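Local coordinates for ribosomal RNA methyltransferase, putative (Plasmodium falciparum, PDB 2PLW), which binds S-adenosylmethionine and probably methylates ribosomal RNA at the 2'-hydroxyl of a uridine, at residues Y8-L13 / G34-V39. Sequence-based numbering, arbitrary orientation.
Sequences YKLIEL and GSWCQV. With SAM (S-adenosylmethionine), chain C; SO4 (sulfate ion), chain B.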
loop_
_atom_site.group_PDB
_atom_site.type_symbol
_atom_site.label_atom_id
_atom_site.label_comp_id
_atom_site.label_asym_id
_atom_site.label_seq_id
_atom_site.Cartn_x
_atom_site.Cartn_y
_atom_site.Cartn_z
ATOM N N TYR A 8 9.442 11.070 -3.874
ATOM C CA TYR A 8 10.836 10.625 -3.839
ATOM C C TYR A 8 11.065 9.375 -2.993
ATOM O O TYR A 8 12.017 8.650 -3.242
ATOM C CB TYR A 8 11.764 11.779 -3.438
ATOM C CG TYR A 8 11.735 12.833 -4.530
ATOM C CD1 TYR A 8 12.414 12.629 -5.723
ATOM C CD2 TYR A 8 10.986 14.007 -4.380
ATOM C CE1 TYR A 8 12.381 13.572 -6.754
ATOM C CE2 TYR A 8 10.919 14.947 -5.401
ATOM C CZ TYR A 8 11.625 14.723 -6.586
ATOM O OH TYR A 8 11.603 15.651 -7.609
ATOM N N LYS A 9 10.185 9.129 -2.020
ATOM C CA LYS A 9 10.216 7.866 -1.264
ATOM C C LYS A 9 9.848 6.685 -2.156
ATOM O O LYS A 9 10.417 5.625 -2.029
ATOM C CB LYS A 9 9.262 7.932 -0.064
ATOM C CG LYS A 9 9.740 8.946 0.973
ATOM C CD LYS A 9 8.987 8.865 2.298
ATOM C CE LYS A 9 7.615 9.472 2.183
ATOM N NZ LYS A 9 7.138 10.102 3.457
ATOM N N LEU A 10 8.856 6.853 -3.033
ATOM C CA LEU A 10 8.502 5.746 -3.932
ATOM C C LEU A 10 9.578 5.519 -4.983
ATOM O O LEU A 10 9.934 4.380 -5.296
ATOM C CB LEU A 10 7.118 5.936 -4.557
ATOM C CG LEU A 10 6.675 4.716 -5.395
ATOM C CD1 LEU A 10 6.614 3.405 -4.564
ATOM C CD2 LEU A 10 5.319 5.002 -5.991
ATOM N N ILE A 11 10.123 6.616 -5.510
ATOM C CA ILE A 11 11.261 6.515 -6.443
ATOM C C ILE A 11 12.426 5.710 -5.814
ATOM O O ILE A 11 12.997 4.830 -6.446
ATOM C CB ILE A 11 11.704 7.928 -6.903
ATOM C CG1 ILE A 11 10.623 8.548 -7.786
ATOM C CG2 ILE A 11 13.055 7.872 -7.631
ATOM C CD1 ILE A 11 10.662 10.073 -7.857
ATOM N N GLU A 12 12.759 6.000 -4.558
ATOM C CA GLU A 12 13.800 5.284 -3.839
ATOM C C GLU A 12 13.441 3.798 -3.702
ATOM O O GLU A 12 14.262 2.926 -3.966
ATOM C CB GLU A 12 14.004 5.936 -2.465
ATOM C CG GLU A 12 14.948 5.214 -1.529
ATOM C CD GLU A 12 15.032 5.858 -0.143
ATOM O OE1 GLU A 12 14.499 6.986 0.049
ATOM O OE2 GLU A 12 15.644 5.210 0.755
ATOM N N LEU A 13 12.196 3.529 -3.296
ATOM C CA LEU A 13 11.731 2.163 -3.118
ATOM C C LEU A 13 11.827 1.359 -4.414
ATOM O O LEU A 13 12.334 0.235 -4.414
ATOM C CB LEU A 13 10.293 2.148 -2.597
ATOM C CG LEU A 13 10.132 2.436 -1.100
ATOM C CD1 LEU A 13 8.663 2.727 -0.816
ATOM C CD2 LEU A 13 10.636 1.258 -0.273
ATOM N N GLY A 34 -1.498 12.580 -4.273
ATOM C CA GLY A 34 -1.376 11.760 -5.482
ATOM C C GLY A 34 -0.022 11.567 -6.102
ATOM O O GLY A 34 0.050 11.053 -7.207
ATOM N N SER A 35 1.061 11.910 -5.394
ATOM C CA SER A 35 2.382 11.824 -6.021
ATOM C C SER A 35 2.893 10.414 -6.276
ATOM O O SER A 35 3.642 10.206 -7.226
ATOM C CB SER A 35 3.433 12.689 -5.293
ATOM O OG SER A 35 3.900 12.052 -4.118
ATOM N N TRP A 36 2.510 9.433 -5.453
ATOM C CA TRP A 36 2.889 8.042 -5.741
ATOM C C TRP A 36 2.200 7.602 -7.014
ATOM O O TRP A 36 2.776 6.886 -7.827
ATOM C CB TRP A 36 2.540 7.109 -4.555
ATOM C CG TRP A 36 3.598 7.138 -3.469
ATOM C CD1 TRP A 36 4.485 8.174 -3.183
ATOM C CD2 TRP A 36 3.927 6.078 -2.546
ATOM N NE1 TRP A 36 5.329 7.810 -2.153
ATOM C CE2 TRP A 36 5.016 6.534 -1.747
ATOM C CE3 TRP A 36 3.422 4.782 -2.326
ATOM C CZ2 TRP A 36 5.582 5.759 -0.730
ATOM C CZ3 TRP A 36 4.010 3.996 -1.336
ATOM C CH2 TRP A 36 5.074 4.489 -0.542
ATOM N N CYS A 37 0.952 8.027 -7.175
ATOM C CA CYS A 37 0.210 7.733 -8.398
ATOM C C CYS A 37 0.954 8.345 -9.602
ATOM O O CYS A 37 1.078 7.708 -10.640
ATOM C CB CYS A 37 -1.215 8.250 -8.318
ATOM S SG CYS A 37 -2.300 7.121 -7.371
ATOM N N GLN A 38 1.441 9.567 -9.439
ATOM C CA GLN A 38 2.235 10.204 -10.499
ATOM C C GLN A 38 3.512 9.453 -10.805
ATOM O O GLN A 38 3.856 9.289 -11.971
ATOM C CB GLN A 38 2.598 11.633 -10.112
ATOM C CG GLN A 38 1.408 12.520 -10.010
ATOM C CD GLN A 38 1.815 13.876 -9.553
ATOM O OE1 GLN A 38 2.170 14.060 -8.393
ATOM N NE2 GLN A 38 1.753 14.852 -10.456
ATOM N N VAL A 39 4.222 8.990 -9.772
ATOM C CA VAL A 39 5.464 8.222 -9.974
ATOM C C VAL A 39 5.159 6.910 -10.700
ATOM O O VAL A 39 5.869 6.507 -11.627
ATOM C CB VAL A 39 6.161 7.906 -8.616
ATOM C CG1 VAL A 39 7.234 6.843 -8.786
ATOM C CG2 VAL A 39 6.742 9.183 -8.001
HETATM N N SAM C . 1.776 8.747 -0.874
HETATM C CA SAM C . 0.965 10.009 -0.943
HETATM C C SAM C . 1.428 10.916 -2.084
HETATM O O SAM C . 2.529 10.710 -2.599
HETATM O OXT SAM C . 0.732 11.835 -2.534
HETATM C CB SAM C . 1.046 10.740 0.404
HETATM C CG SAM C . 0.256 9.936 1.435
HETATM S SD SAM C . -0.122 10.812 2.965
HETATM C CE SAM C . 1.538 10.860 3.658
HETATM C "C5'" SAM C . -0.912 9.525 3.968
HETATM C "C4'" SAM C . -2.374 9.337 3.560
HETATM O "O4'" SAM C . -2.865 8.160 4.206
HETATM C "C3'" SAM C . -3.332 10.488 3.954
HETATM O "O3'" SAM C . -3.813 11.164 2.813
HETATM C "C2'" SAM C . -4.470 9.786 4.712
HETATM O "O2'" SAM C . -5.789 10.249 4.444
HETATM C "C1'" SAM C . -4.280 8.341 4.287
HETATM N N9 SAM C . -4.853 7.330 5.177
HETATM C C8 SAM C . -4.640 7.144 6.527
HETATM N N7 SAM C . -5.342 6.063 6.928
HETATM C C5 SAM C . -5.992 5.562 5.846
HETATM C C6 SAM C . -6.841 4.470 5.659
HETATM N N6 SAM C . -7.170 3.675 6.667
HETATM N N1 SAM C . -7.350 4.199 4.414
HETATM C C2 SAM C . -7.035 4.991 3.324
HETATM N N3 SAM C . -6.183 6.065 3.499
HETATM C C4 SAM C . -5.690 6.348 4.740
HETATM S S SO4 B . 9.159 18.139 -8.471
HETATM O O1 SO4 B . 9.427 17.445 -7.208
HETATM O O2 SO4 B . 10.452 18.512 -9.044
HETATM O O3 SO4 B . 8.432 17.292 -9.406
HETATM O O4 SO4 B . 8.320 19.291 -8.216
#
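Leu10 lies over one face of the Trp36 indole in this class I (Rossmann-like) methyltransferase fold, where helix 35-43 starts beside the bound S-adenosylmethionine and helix 7-17 packs against it. The evidence for a CH-pi contact is Leu10 CB, 3.5 Å from the centroid of the five-membered ring and 9° off its normal. On the opposite face sits the ligand's amino N, 3.5 Å above the plane, so the indole is a partition between helix 7-17 and the methionine end of the ligand. A hydrogen bond from Trp36 NE1 to Ala6 O helps fix its rotation. Leu10 CD2 lies near Trp36 CG and the Trp36 carbonyl oxygen, and meets Val39 CG1 at 3.9 Å; Ile11 CG1 packs on the same valine.

Packing is looser at the Lys9 border: Lys9 CB approaches the indole edge at Trp36 CZ2, 4.3 Å away, and the partly exposed chain runs on from there. On the solvent side, Tyr8 OH donates a hydrogen bond to O1 of a sulfate, probably from the crystallisation liquor. At the helix start, ligand carboxylate oxygen OXT takes two backbone hydrogen bonds, from Gly34 N and Ser35 N, each at 2.9 Å, with N-H...O angles of 159° and 150°.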